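Local structure of putative hemin transport system, substrate-binding protein (Burkholderia cenocepacia J2315, 5GIZ) at residues A[12-17]-A[36-41]; A[150-156]-A[204-210]; A[164-170]-A[185-191]; A[171-175]-A[248-252]; A[175-179]-A[258-263]. The protein probably captures heme in the periplasm as the substrate-binding component of a bacterial heme-uptake system and passes it on for import. All blocks are in the same frame, centred on the assembly; numbering follows the deposited sequence.

Contact 1: A[12-17]-A[36-41]; sequences GGALAE and DTTCTY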
# COMPACT_ATOMS: atom_id res chain seq x y z
N GLY A 12 1.23 0.36 -10.31
CA GLY A 12 1.01 -0.02 -8.95
C GLY A 12 2.31 0.05 -8.17
O GLY A 12 3.27 -0.68 -8.43
N GLY A 13 2.35 0.93 -7.19
CA GLY A 13 3.57 1.16 -6.45
C GLY A 13 4.27 -0.07 -5.88
O GLY A 13 5.49 -0.21 -5.94
N ALA A 14 3.50 -1.00 -5.35
CA ALA A 14 4.10 -2.20 -4.82
C ALA A 14 4.69 -3.08 -5.88
O ALA A 14 5.61 -3.83 -5.60
CB ALA A 14 3.10 -2.99 -3.99
N LEU A 15 4.09 -3.11 -7.09
CA LEU A 15 4.65 -3.84 -8.19
C LEU A 15 5.96 -3.26 -8.63
O LEU A 15 6.92 -3.98 -8.96
CB LEU A 15 3.65 -3.95 -9.38
CG LEU A 15 2.46 -4.85 -9.18
CD1 LEU A 15 1.74 -4.93 -10.52
CD2 LEU A 15 2.84 -6.25 -8.74
N ALA A 16 6.06 -1.92 -8.65
CA ALA A 16 7.30 -1.31 -9.00
C ALA A 16 8.37 -1.62 -7.94
O ALA A 16 9.51 -1.91 -8.28
CB ALA A 16 7.16 0.20 -9.18
N GLU A 17 7.99 -1.55 -6.67
CA GLU A 17 8.92 -1.93 -5.62
C GLU A 17 9.40 -3.35 -5.81
O GLU A 17 10.60 -3.63 -5.60
CB GLU A 17 8.27 -1.81 -4.25
CG GLU A 17 8.03 -0.36 -3.80
CD GLU A 17 7.74 -0.25 -2.33
OE1 GLU A 17 8.37 -0.95 -1.51
OE2 GLU A 17 6.86 0.55 -1.93
N ASP A 36 2.89 4.34 -13.31
CA ASP A 36 1.85 5.30 -12.91
C ASP A 36 2.37 6.14 -11.74
O ASP A 36 3.45 5.87 -11.16
CB ASP A 36 0.59 4.58 -12.48
CG ASP A 36 0.75 3.92 -11.16
OD1 ASP A 36 1.57 2.96 -11.11
OD2 ASP A 36 0.08 4.38 -10.20
N THR A 37 1.59 7.15 -11.38
CA THR A 37 2.04 8.09 -10.34
C THR A 37 2.21 7.54 -8.97
O THR A 37 2.90 8.19 -8.14
CB THR A 37 1.05 9.25 -10.26
OG1 THR A 37 -0.25 8.76 -9.91
CG2 THR A 37 0.99 10.01 -11.59
N THR A 38 1.64 6.38 -8.67
CA THR A 38 1.82 5.79 -7.34
C THR A 38 3.18 5.17 -7.13
O THR A 38 3.54 4.79 -6.00
CB THR A 38 0.74 4.73 -6.98
OG1 THR A 38 0.82 3.58 -7.82
CG2 THR A 38 -0.63 5.29 -7.03
N CYS A 39 4.00 5.08 -8.18
CA CYS A 39 5.29 4.42 -8.07
C CYS A 39 6.36 5.41 -7.72
O CYS A 39 7.08 5.93 -8.58
CB CYS A 39 5.65 3.67 -9.37
SG CYS A 39 4.48 2.38 -9.83
N THR A 40 6.49 5.65 -6.42
CA THR A 40 7.39 6.65 -5.87
C THR A 40 8.55 6.09 -5.09
O THR A 40 9.34 6.85 -4.60
CB THR A 40 6.65 7.60 -4.97
OG1 THR A 40 6.14 6.85 -3.88
CG2 THR A 40 5.52 8.25 -5.70
N TYR A 41 8.65 4.77 -4.95
CA TYR A 41 9.69 4.10 -4.19
C TYR A 41 10.25 2.91 -4.96
O TYR A 41 9.50 2.15 -5.53
CB TYR A 41 9.13 3.60 -2.83
CG TYR A 41 10.23 3.26 -1.89
CD1 TYR A 41 10.78 1.98 -1.85
CD2 TYR A 41 10.78 4.20 -1.07
CE1 TYR A 41 11.84 1.65 -1.03
CE2 TYR A 41 11.86 3.89 -0.26
CZ TYR A 41 12.40 2.63 -0.28
OH TYR A 41 13.45 2.28 0.54
O HOH W 1 6.93 2.37 -6.24
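Asp36, in the loop after strand 30-35, meets Gly12, the N-cap of helix 13-23: the backbone N of Gly12 gives a 2.7 Å hydrogen bond to Asp36 OD1, reaching it from above the carboxylate plane. The other oxygen, OD2, stays within its own loop. It takes the Thr38 hydroxyl on its syn lone pair, OG1 to OD2 2.6 Å, and the Thr38 backbone N as well, which closes an Asx turn. Thr38 OG1 also receives a weak bond from Gly13 N (3.1 Å). Close packing continues at Cys39, whose SG lies 3.5 Å from Ala16 CB. The helix comes straight off strand 6-11 of a parallel sheet and is met by the loop that follows the neighbouring strand 30-35; Gly13 and Thr37 belong to heme sites seen in other structures of this protein. Toward Tyr41 the contact becomes looser and wetter. Here a water bridges Gly13 O and Tyr41 O, donating to both. Glu17 CG comes 3.4 Å from Tyr41 O, and its carboxylate is tilted 56° to the exposed tyrosine ring; Arg254 forms a salt bridge with Glu17 and a cation-pi contact with Tyr41.

Contact 2: A[150-156]-A[204-210]; sequences PRVLFVL and PDVVLIS. With SO4 (sulfate ion), chain D.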
# COMPACT_ATOMS: atom_id res chain seq x y z
N PRO A 150 -5.50 -2.94 20.80
CA PRO A 150 -6.15 -1.65 20.85
C PRO A 150 -6.98 -1.34 19.57
O PRO A 150 -6.70 -1.86 18.49
CB PRO A 150 -4.96 -0.69 21.01
CG PRO A 150 -3.85 -1.38 20.30
CD PRO A 150 -4.03 -2.82 20.67
N ARG A 151 -7.95 -0.43 19.71
CA ARG A 151 -8.81 -0.06 18.58
C ARG A 151 -8.20 1.07 17.80
O ARG A 151 -7.90 2.11 18.36
CB ARG A 151 -10.20 0.32 19.08
CG ARG A 151 -10.88 -0.75 19.93
CD ARG A 151 -12.27 -0.30 20.37
NE ARG A 151 -13.20 -0.30 19.26
CZ ARG A 151 -13.84 -1.35 18.79
NH1 ARG A 151 -13.64 -2.57 19.30
NH2 ARG A 151 -14.63 -1.21 17.72
N VAL A 152 -7.99 0.87 16.50
CA VAL A 152 -7.35 1.86 15.65
C VAL A 152 -8.29 2.24 14.53
O VAL A 152 -8.79 1.36 13.83
CB VAL A 152 -6.05 1.29 15.04
CG1 VAL A 152 -5.41 2.32 14.12
CG2 VAL A 152 -5.09 0.87 16.16
N LEU A 153 -8.50 3.55 14.34
CA LEU A 153 -9.28 4.13 13.24
C LEU A 153 -8.29 4.57 12.19
O LEU A 153 -7.42 5.36 12.52
CB LEU A 153 -9.98 5.35 13.76
CG LEU A 153 -10.76 6.15 12.71
CD1 LEU A 153 -11.94 5.36 12.22
CD2 LEU A 153 -11.17 7.51 13.28
N PHE A 154 -8.47 4.10 10.96
CA PHE A 154 -7.72 4.58 9.81
C PHE A 154 -8.51 5.56 8.98
O PHE A 154 -9.54 5.22 8.45
CB PHE A 154 -7.19 3.44 8.89
CG PHE A 154 -6.38 3.99 7.74
CD1 PHE A 154 -5.14 4.48 7.97
CD2 PHE A 154 -6.91 4.11 6.48
CE1 PHE A 154 -4.38 5.06 6.96
CE2 PHE A 154 -6.14 4.69 5.47
CZ PHE A 154 -4.91 5.17 5.72
N VAL A 155 -8.00 6.77 8.92
CA VAL A 155 -8.51 7.82 8.06
C VAL A 155 -7.70 7.86 6.77
O VAL A 155 -6.49 8.15 6.81
CB VAL A 155 -8.35 9.18 8.75
CG1 VAL A 155 -8.75 10.32 7.80
CG2 VAL A 155 -9.18 9.19 10.05
N LEU A 156 -8.40 7.70 5.65
CA LEU A 156 -7.76 7.87 4.34
C LEU A 156 -7.66 9.35 3.99
O LEU A 156 -6.61 9.83 3.60
CB LEU A 156 -8.57 7.14 3.27
CG LEU A 156 -7.98 7.20 1.85
CD1 LEU A 156 -6.56 6.64 1.83
CD2 LEU A 156 -8.87 6.48 0.87
N PRO A 204 -12.15 4.79 18.95
CA PRO A 204 -10.75 4.48 18.70
C PRO A 204 -9.83 4.91 19.82
O PRO A 204 -9.99 5.97 20.41
CB PRO A 204 -10.45 5.28 17.44
CG PRO A 204 -11.43 6.39 17.43
CD PRO A 204 -12.65 5.86 18.07
N ASP A 205 -8.82 4.09 20.09
CA ASP A 205 -7.71 4.39 20.98
C ASP A 205 -6.60 5.16 20.28
O ASP A 205 -5.91 5.90 20.91
CB ASP A 205 -7.14 3.10 21.59
CG ASP A 205 -8.20 2.28 22.27
OD1 ASP A 205 -8.98 2.90 23.02
OD2 ASP A 205 -8.35 1.04 22.07
N VAL A 206 -6.45 4.97 18.97
CA VAL A 206 -5.43 5.68 18.18
C VAL A 206 -6.05 6.02 16.85
O VAL A 206 -6.84 5.23 16.30
CB VAL A 206 -4.20 4.78 17.87
CG1 VAL A 206 -3.05 5.52 17.12
CG2 VAL A 206 -3.62 4.18 19.14
N VAL A 207 -5.76 7.20 16.33
CA VAL A 207 -6.09 7.52 14.96
C VAL A 207 -4.83 7.38 14.12
O VAL A 207 -3.81 8.01 14.37
CB VAL A 207 -6.60 8.95 14.83
CG1 VAL A 207 -6.87 9.28 13.40
CG2 VAL A 207 -7.83 9.19 15.71
N LEU A 208 -4.94 6.57 13.07
CA LEU A 208 -3.90 6.30 12.11
C LEU A 208 -4.30 7.00 10.83
O LEU A 208 -5.44 6.96 10.40
CB LEU A 208 -3.83 4.80 11.85
CG LEU A 208 -2.77 4.28 10.86
CD1 LEU A 208 -1.36 4.60 11.38
CD2 LEU A 208 -2.96 2.78 10.64
N ILE A 209 -3.33 7.64 10.22
CA ILE A 209 -3.55 8.42 9.00
C ILE A 209 -2.28 8.40 8.17
O ILE A 209 -1.16 8.31 8.70
CB ILE A 209 -4.01 9.86 9.36
CG1 ILE A 209 -4.50 10.62 8.14
CG2 ILE A 209 -2.93 10.61 10.06
CD1 ILE A 209 -5.16 11.92 8.53
N SER A 210 -2.40 8.50 6.86
CA SER A 210 -1.20 8.64 6.07
C SER A 210 -0.62 10.06 6.22
O SER A 210 -1.33 11.01 6.55
CB SER A 210 -1.41 8.31 4.60
OG SER A 210 -2.25 9.29 4.01
S SO4 D . -16.25 -4.74 17.71
O1 SO4 D . -14.80 -5.05 17.65
O2 SO4 D . -16.93 -5.75 16.89
O3 SO4 D . -16.68 -4.78 19.12
O4 SO4 D . -16.50 -3.39 17.16
O HOH W 2 -4.70 8.52 5.04
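Arg151 and Asp205 open a parallel pairing of strands 151-156 and 206-210, neighbours in the mixed sheet of the C-terminal lobe; the axes of the two short segments lie 28° apart. Backbone hydrogen bonds set the register: Leu153 N to Val206 O, Leu208 N to Leu153 O at 2.8 Å, and Val155 N to Leu208 O, so that Leu153 and Leu208 each use both their N and their O. At the start of the pair Arg151 O takes two donors, the backbone N atoms of Asp205 and Val206.

A side chain completes this polar end. Asp205 OD2 accepts from Arg151 N at 2.8 Å, nearly straight at 172° and on the anti side of the carboxylate. Asp205 CG stands beside its own backbone N (chi1 -54°), which carries the carboxylate back to the neighbouring strand. The guanidinium leads away instead, with NE bonded to Ala202 O and NH2 to Ala184 O.

Apolar contacts cover both faces. On one, Val152 CG1 meets Leu208 CB at 3.7 Å, and Leu208 CG touches the Phe154 ring edge at CD1, in the ring plane; Phe154 in turn lies against Ala172 and Tyr191, which contact heme in other structures of the protein. On the other, Leu153 CB packs on Pro204 CB, while Val155 and Ile209 run side by side, CG1 to CD1 4.0 Å.

A sulfate, probably from the crystallisation liquor, is hydrogen-bonded at the guanidinium edge, its O4 2.9 Å from Arg151 NH2 and its O1 3.2 Å from NH1.

Contact 3: A[164-170]-A[185-191]; sequences LVAGQRT and MQGFDHY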
# COMPACT_ATOMS: atom_id res chain seq x y z
N LEU A 164 -13.10 10.02 5.68
CA LEU A 164 -13.36 8.75 4.98
C LEU A 164 -12.50 7.68 5.66
O LEU A 164 -11.28 7.86 5.73
CB LEU A 164 -13.00 8.91 3.51
CG LEU A 164 -13.36 7.73 2.61
CD1 LEU A 164 -14.86 7.74 2.35
CD2 LEU A 164 -12.59 7.78 1.31
N VAL A 165 -13.13 6.61 6.14
CA VAL A 165 -12.45 5.64 7.00
C VAL A 165 -12.54 4.21 6.47
O VAL A 165 -13.46 3.89 5.73
CB VAL A 165 -12.99 5.71 8.45
CG1 VAL A 165 -12.77 7.10 9.00
CG2 VAL A 165 -14.48 5.32 8.49
N ALA A 166 -11.57 3.38 6.83
CA ALA A 166 -11.45 2.02 6.34
C ALA A 166 -12.21 1.01 7.21
O ALA A 166 -12.04 0.95 8.42
CB ALA A 166 -9.99 1.63 6.26
N GLY A 167 -13.07 0.25 6.53
CA GLY A 167 -13.70 -0.91 7.13
C GLY A 167 -12.92 -2.16 6.77
O GLY A 167 -11.70 -2.15 6.67
N GLN A 168 -13.64 -3.28 6.63
CA GLN A 168 -12.99 -4.52 6.29
C GLN A 168 -12.67 -4.59 4.79
O GLN A 168 -13.09 -3.73 3.99
CB GLN A 168 -13.85 -5.68 6.77
CG GLN A 168 -13.75 -5.91 8.29
CD GLN A 168 -14.31 -4.79 9.14
OE1 GLN A 168 -15.52 -4.56 9.22
NE2 GLN A 168 -13.41 -4.07 9.82
N ARG A 169 -11.90 -5.62 4.41
CA ARG A 169 -11.47 -5.84 3.02
C ARG A 169 -10.66 -4.68 2.51
O ARG A 169 -10.64 -4.38 1.31
CB ARG A 169 -12.65 -6.08 2.08
CG ARG A 169 -13.45 -7.33 2.38
CD ARG A 169 -14.40 -7.46 1.21
NE ARG A 169 -15.35 -8.57 1.31
CZ ARG A 169 -15.42 -9.57 0.43
NH1 ARG A 169 -14.60 -9.64 -0.62
NH2 ARG A 169 -16.33 -10.51 0.62
N THR A 170 -9.94 -4.03 3.43
CA THR A 170 -9.04 -2.92 3.06
C THR A 170 -7.59 -3.26 3.48
O THR A 170 -7.32 -4.05 4.40
CB THR A 170 -9.41 -1.59 3.70
OG1 THR A 170 -9.35 -1.73 5.13
CG2 THR A 170 -10.75 -1.14 3.28
N MET A 185 -13.36 0.45 13.30
CA MET A 185 -14.51 0.34 12.43
C MET A 185 -14.82 -1.13 12.07
O MET A 185 -13.95 -1.84 11.57
CB MET A 185 -14.28 1.09 11.12
CG MET A 185 -13.87 2.55 11.22
SD MET A 185 -14.94 3.53 12.30
CE MET A 185 -16.48 3.36 11.49
N GLN A 186 -16.08 -1.54 12.32
CA GLN A 186 -16.56 -2.89 12.03
C GLN A 186 -17.92 -2.82 11.40
O GLN A 186 -18.66 -1.87 11.64
CB GLN A 186 -16.64 -3.69 13.33
CG GLN A 186 -15.29 -3.93 13.98
CD GLN A 186 -14.39 -4.86 13.15
OE1 GLN A 186 -14.88 -5.75 12.45
NE2 GLN A 186 -13.06 -4.67 13.27
N GLY A 187 -18.23 -3.82 10.59
CA GLY A 187 -19.59 -3.99 10.06
C GLY A 187 -19.82 -3.54 8.63
O GLY A 187 -20.95 -3.60 8.13
N PHE A 188 -18.78 -3.10 7.93
CA PHE A 188 -18.88 -2.78 6.53
C PHE A 188 -17.53 -3.01 5.87
O PHE A 188 -16.48 -3.03 6.55
CB PHE A 188 -19.30 -1.32 6.33
CG PHE A 188 -18.31 -0.31 6.85
CD1 PHE A 188 -18.33 0.05 8.17
CD2 PHE A 188 -17.38 0.27 6.02
CE1 PHE A 188 -17.41 0.98 8.68
CE2 PHE A 188 -16.47 1.18 6.50
CZ PHE A 188 -16.47 1.54 7.83
N ASP A 189 -17.55 -3.14 4.55
CA ASP A 189 -16.35 -3.28 3.74
C ASP A 189 -15.99 -1.98 3.06
O ASP A 189 -16.86 -1.14 2.79
CB ASP A 189 -16.55 -4.35 2.67
CG ASP A 189 -16.76 -5.71 3.28
OD1 ASP A 189 -16.35 -5.92 4.45
OD2 ASP A 189 -17.37 -6.56 2.61
N HIS A 190 -14.70 -1.86 2.73
CA HIS A 190 -14.16 -0.76 1.96
C HIS A 190 -14.22 0.51 2.74
O HIS A 190 -14.14 0.47 3.98
CB HIS A 190 -14.78 -0.70 0.56
CG HIS A 190 -14.82 -2.05 -0.08
ND1 HIS A 190 -13.69 -2.83 -0.22
CD2 HIS A 190 -15.85 -2.80 -0.53
CE1 HIS A 190 -14.02 -3.99 -0.75
NE2 HIS A 190 -15.33 -4.00 -0.96
N TYR A 191 -14.23 1.64 2.05
CA TYR A 191 -14.20 2.94 2.70
C TYR A 191 -15.60 3.50 2.82
O TYR A 191 -16.42 3.31 1.91
CB TYR A 191 -13.26 3.87 1.93
CG TYR A 191 -11.78 3.58 2.16
CD1 TYR A 191 -11.15 4.09 3.27
CD2 TYR A 191 -11.03 2.80 1.27
CE1 TYR A 191 -9.83 3.86 3.51
CE2 TYR A 191 -9.69 2.55 1.52
CZ TYR A 191 -9.10 3.08 2.66
OH TYR A 191 -7.77 2.91 2.98
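Ala166 and Tyr191 face each other as an antiparallel, non-hydrogen-bonded pair, their CA atoms 4.7 Å apart. Beyond them the two chains stay joined by Gly167 N to His190 O at 2.8 Å, then by a two-way exchange in which Gln168 N gives to Phe188 O and His190 N to Gln168 O. Gly167 is tightly hemmed in, with the Phe188 ring reaching its CA at 3.5 Å from CE2.

The side chain of Gln168 extends the bonding past the backbone. It bends at chi2 (66°), bringing its amide to the backbone of 185-187: NE2 donates to Met185 O at 2.9 Å, in the amide plane and nearly straight (170°), while OE1 accepts from Gly187 N at 3.1 Å. The same NE2 also bonds Asp173, in the first turn of helix 171-178. Gln168 thus links the 185-187 backbone to helix 171-178, which follows its own segment, in the edge of the mixed sheet where strand 162-166 pairs with strand 191-193.

This edge contributes to the heme site: Tyr191 contacts heme in other structures of the protein. Its CE1 lies 3.5 Å from Ala166 CB, and Thr170 CG2 covers one ring face. Tyr191 CB rests on Leu164 CG, the two side chains crossing at about a right angle.

Farther along, Met185 CG packs on Val165 CG2 at 3.9 Å. On the more exposed side, the extended Arg169 brings NE to Asp189 OD2 at 3.1 Å, a salt bridge whose hydrogen bond is weak and bent.

Contact 4: A[171-175]-A[248-252]; sequences AADAM and LLGFG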
# COMPACT_ATOMS: atom_id res chain seq x y z
N ALA A 171 -6.65 -2.56 2.83
CA ALA A 171 -5.24 -2.67 3.20
C ALA A 171 -5.07 -2.24 4.66
O ALA A 171 -4.34 -2.86 5.41
CB ALA A 171 -4.38 -1.76 2.29
N ALA A 172 -5.69 -1.11 5.03
CA ALA A 172 -5.56 -0.60 6.37
C ALA A 172 -6.05 -1.59 7.44
O ALA A 172 -5.41 -1.77 8.47
CB ALA A 172 -6.32 0.72 6.51
N ASP A 173 -7.20 -2.22 7.21
CA ASP A 173 -7.73 -3.23 8.14
C ASP A 173 -6.68 -4.35 8.37
O ASP A 173 -6.39 -4.75 9.47
CB ASP A 173 -9.03 -3.82 7.59
CG ASP A 173 -9.67 -4.78 8.54
OD1 ASP A 173 -10.43 -4.33 9.41
OD2 ASP A 173 -9.39 -5.99 8.39
N ALA A 174 -6.10 -4.82 7.28
CA ALA A 174 -5.12 -5.88 7.35
C ALA A 174 -3.87 -5.43 8.10
O ALA A 174 -3.34 -6.14 8.94
CB ALA A 174 -4.75 -6.36 5.96
N MET A 175 -3.43 -4.22 7.84
CA MET A 175 -2.22 -3.72 8.50
C MET A 175 -2.39 -3.53 10.01
O MET A 175 -1.53 -3.92 10.82
CB MET A 175 -1.71 -2.44 7.88
CG MET A 175 -1.21 -2.60 6.47
SD MET A 175 0.22 -3.68 6.31
CE MET A 175 1.49 -2.73 7.17
N LEU A 248 2.83 2.27 4.16
CA LEU A 248 1.84 1.67 5.05
C LEU A 248 0.94 0.68 4.31
O LEU A 248 0.69 -0.45 4.79
CB LEU A 248 0.99 2.79 5.68
CG LEU A 248 -0.17 2.36 6.57
CD1 LEU A 248 0.26 1.53 7.76
CD2 LEU A 248 -0.96 3.59 7.00
N LEU A 249 0.40 1.08 3.16
CA LEU A 249 -0.75 0.40 2.55
C LEU A 249 -0.42 -0.42 1.32
O LEU A 249 -1.31 -1.11 0.80
CB LEU A 249 -1.82 1.43 2.16
CG LEU A 249 -2.39 2.30 3.29
CD1 LEU A 249 -3.19 3.45 2.70
CD2 LEU A 249 -3.17 1.46 4.29
N GLY A 250 0.81 -0.33 0.82
CA GLY A 250 1.12 -0.85 -0.51
C GLY A 250 1.09 -2.36 -0.67
O GLY A 250 0.87 -2.83 -1.81
N PHE A 251 1.33 -3.11 0.41
CA PHE A 251 1.41 -4.58 0.30
C PHE A 251 2.46 -4.99 -0.73
O PHE A 251 2.16 -5.64 -1.74
CB PHE A 251 0.00 -5.19 0.06
CG PHE A 251 -0.68 -5.44 1.32
CD1 PHE A 251 -1.40 -4.44 1.94
CD2 PHE A 251 -0.47 -6.62 2.02
CE1 PHE A 251 -1.98 -4.62 3.15
CE2 PHE A 251 -1.00 -6.80 3.29
CZ PHE A 251 -1.74 -5.80 3.86
N GLY A 252 3.69 -4.57 -0.49
CA GLY A 252 4.82 -4.94 -1.28
C GLY A 252 5.98 -5.54 -0.50
O GLY A 252 5.81 -6.02 0.64
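Helix 171-178 begins at the heme-binding cleft, and its first turn rests on the end of helix 245-249 and the loop that follows: Ala171 CB comes to 3.5 Å from Leu249 O, and no hydrogen bond crosses the contact. Leu249 lays its CD2 branch along the start of the helix, 3.7 Å from Ala172 N and close to the CB atoms of both alanines. Its CG stands beside the backbone N (chi1 -59°), which turns the branch to this helix. Leu249 and Ala172 both also touch Phe154, of strand 151-159.

Ala171 and Ala172 are residues that contact heme in other structures of the protein, consistent with this junction forming part of the wall of the heme pocket, where the 250-252 loop, which touches Ala14 of the N-terminal lobe, leaves the mixed-sheet lobe. Phe251, the first residue to leave helical geometry, with positive phi, brings its ring against the first turn of helix 171-178. The ring presents an edge to Ala171 O, in plane, with CE1 at 3.7 Å, and its CZ meets Ala174 CB.

Met175 lies between Phe251 and Leu248. Bent at chi2 and chi3, it runs antiparallel to the phenylalanine side chain; SD lies 4.4 Å from the ring centroid, 39° off the normal, an oblique Met-aromatic contact. The same side chain folds round Leu248 O, with CG at 3.3 Å and CE at 3.4 Å.

Contact 5: A[175-179]-A[258-263]; sequences MIRYA and AVTTLH. With SO4 (sulfate ion), chain C.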
# COMPACT_ATOMS: atom_id res chain seq x y z
N MET A 175 -3.43 -4.22 7.84
CA MET A 175 -2.22 -3.72 8.50
C MET A 175 -2.39 -3.53 10.01
O MET A 175 -1.53 -3.92 10.82
CB MET A 175 -1.71 -2.44 7.88
CG MET A 175 -1.21 -2.60 6.47
SD MET A 175 0.22 -3.68 6.31
CE MET A 175 1.49 -2.73 7.17
N ILE A 176 -3.55 -3.02 10.37
CA ILE A 176 -3.90 -2.81 11.78
C ILE A 176 -3.88 -4.17 12.49
O ILE A 176 -3.28 -4.32 13.55
CB ILE A 176 -5.26 -2.18 11.87
CG1 ILE A 176 -5.16 -0.68 11.51
CG2 ILE A 176 -5.85 -2.33 13.26
CD1 ILE A 176 -6.49 -0.05 11.25
N ARG A 177 -4.49 -5.20 11.88
CA ARG A 177 -4.45 -6.52 12.48
C ARG A 177 -3.07 -7.17 12.48
O ARG A 177 -2.68 -7.78 13.50
CB ARG A 177 -5.41 -7.44 11.78
CG ARG A 177 -6.85 -7.09 12.13
CD ARG A 177 -7.85 -8.05 11.45
NE ARG A 177 -7.94 -7.79 10.02
CZ ARG A 177 -7.62 -8.63 9.04
NH1 ARG A 177 -7.21 -9.87 9.30
NH2 ARG A 177 -7.76 -8.22 7.78
N TYR A 178 -2.26 -6.98 11.44
CA TYR A 178 -0.91 -7.51 11.48
C TYR A 178 -0.03 -6.89 12.59
O TYR A 178 0.88 -7.53 13.11
CB TYR A 178 -0.20 -7.32 10.14
CG TYR A 178 -0.63 -8.28 9.05
CD1 TYR A 178 -0.76 -9.66 9.30
CD2 TYR A 178 -0.82 -7.84 7.73
CE1 TYR A 178 -1.07 -10.55 8.30
CE2 TYR A 178 -1.14 -8.72 6.74
CZ TYR A 178 -1.25 -10.08 7.01
OH TYR A 178 -1.59 -11.00 5.99
N ALA A 179 -0.32 -5.64 12.91
CA ALA A 179 0.41 -4.95 13.94
C ALA A 179 -0.11 -5.24 15.34
O ALA A 179 0.37 -4.58 16.28
CB ALA A 179 0.44 -3.47 13.68
N ALA A 258 7.09 -2.53 7.21
CA ALA A 258 5.90 -1.74 7.42
C ALA A 258 5.09 -2.19 8.65
O ALA A 258 4.64 -1.37 9.44
CB ALA A 258 5.02 -1.77 6.20
N VAL A 259 4.89 -3.49 8.78
CA VAL A 259 4.20 -4.03 9.95
C VAL A 259 5.04 -3.78 11.24
O VAL A 259 4.49 -3.33 12.22
CB VAL A 259 3.91 -5.51 9.74
CG1 VAL A 259 3.44 -6.17 11.04
CG2 VAL A 259 2.85 -5.71 8.68
N THR A 260 6.36 -3.97 11.22
CA THR A 260 7.17 -3.69 12.38
C THR A 260 7.06 -2.21 12.75
O THR A 260 6.98 -1.86 13.93
CB THR A 260 8.63 -4.06 12.06
OG1 THR A 260 8.67 -5.44 11.74
CG2 THR A 260 9.52 -3.82 13.25
N THR A 261 7.04 -1.33 11.76
CA THR A 261 7.00 0.08 11.98
C THR A 261 5.68 0.53 12.52
O THR A 261 5.62 1.31 13.51
CB THR A 261 7.31 0.85 10.69
OG1 THR A 261 8.62 0.46 10.21
CG2 THR A 261 7.31 2.37 10.88
N LEU A 262 4.59 0.02 11.93
CA LEU A 262 3.29 0.33 12.50
C LEU A 262 3.15 -0.14 13.98
O LEU A 262 2.67 0.57 14.83
CB LEU A 262 2.21 -0.32 11.66
CG LEU A 262 0.78 -0.03 12.15
CD1 LEU A 262 0.53 1.46 12.25
CD2 LEU A 262 -0.22 -0.70 11.23
N HIS A 263 3.62 -1.35 14.25
CA HIS A 263 3.56 -1.89 15.60
C HIS A 263 4.42 -1.02 16.57
O HIS A 263 3.97 -0.70 17.66
CB HIS A 263 4.08 -3.34 15.62
CG HIS A 263 4.20 -3.93 16.97
ND1 HIS A 263 5.41 -3.97 17.63
CD2 HIS A 263 3.30 -4.55 17.78
CE1 HIS A 263 5.24 -4.56 18.80
NE2 HIS A 263 3.99 -4.98 18.89
S SO4 C . -3.00 -13.79 7.31
O1 SO4 C . -1.91 -13.50 6.44
O2 SO4 C . -3.64 -15.11 7.01
O3 SO4 C . -2.61 -13.71 8.72
O4 SO4 C . -4.10 -12.88 7.19
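Ala179 and Val259, with Met175 and Leu262, carry most of this contact between the end of helix 171-178 and the long helix 255-269; it is held by apolar packing, without a hydrogen bond across it. Ala179, the first residue past its helix, turns CB onto Leu262, 3.8 Å from CD2. Leu262 CG lies opposite its own backbone N (chi1 -179°), and from there CD2 reaches on to Met175 O at 3.5 Å. Ala179 O sits at the edge of the His263 ring, in its plane, with CD2 at 3.3 Å. This carbonyl is buried with no hydrogen-bonding partner in the model, whereas His263 NE2 bonds Arg142 O.

Val259 uses its two branches separately. CG2 receives Met175 CE at 3.6 Å and Tyr178 CB at 3.7 Å, while CG1 lies against Tyr178 O. The methionine methyl also touches Ala258 CB, so the tip of Met175 settles between two residues of one helical turn.

Tyr178 leads its hydroxyl away from this interface. OH gives a 2.6 Å hydrogen bond to O1 of a sulfate, probably from the crystallisation liquor, at the edge of the ring and in its plane; it also bonds Val101 N. Around the contact, helix 118-141 packs alongside, its Trp132 touching Val259 and meeting the Tyr178 ring edge-to-face, while Phe247 of helix 245-249 packs on the neighbouring Ala258.

In the fold
Contact 1 comes first along the chain and belongs to the N-terminal lobe with its four-stranded parallel sheet; the other four gather round the mixed sheet of the second lobe. Contacts 2 and 3, about 12 Å apart between centres, share that sheet through neighbouring strands 151-159 and 162-166, and contact 3 falls between the two strands of contact 2. Contacts 4 and 5, about 9 Å apart between centres, start from the same helix 171-178, share Met175 and cross contact 2 along the chain. Contact 4 reaches both lobes, since the 250-252 loop touches Ala14 of contact 1, about 14 Å away between centres. Heme-contacting residues thus come from both lobes, consistent with a cleft between them.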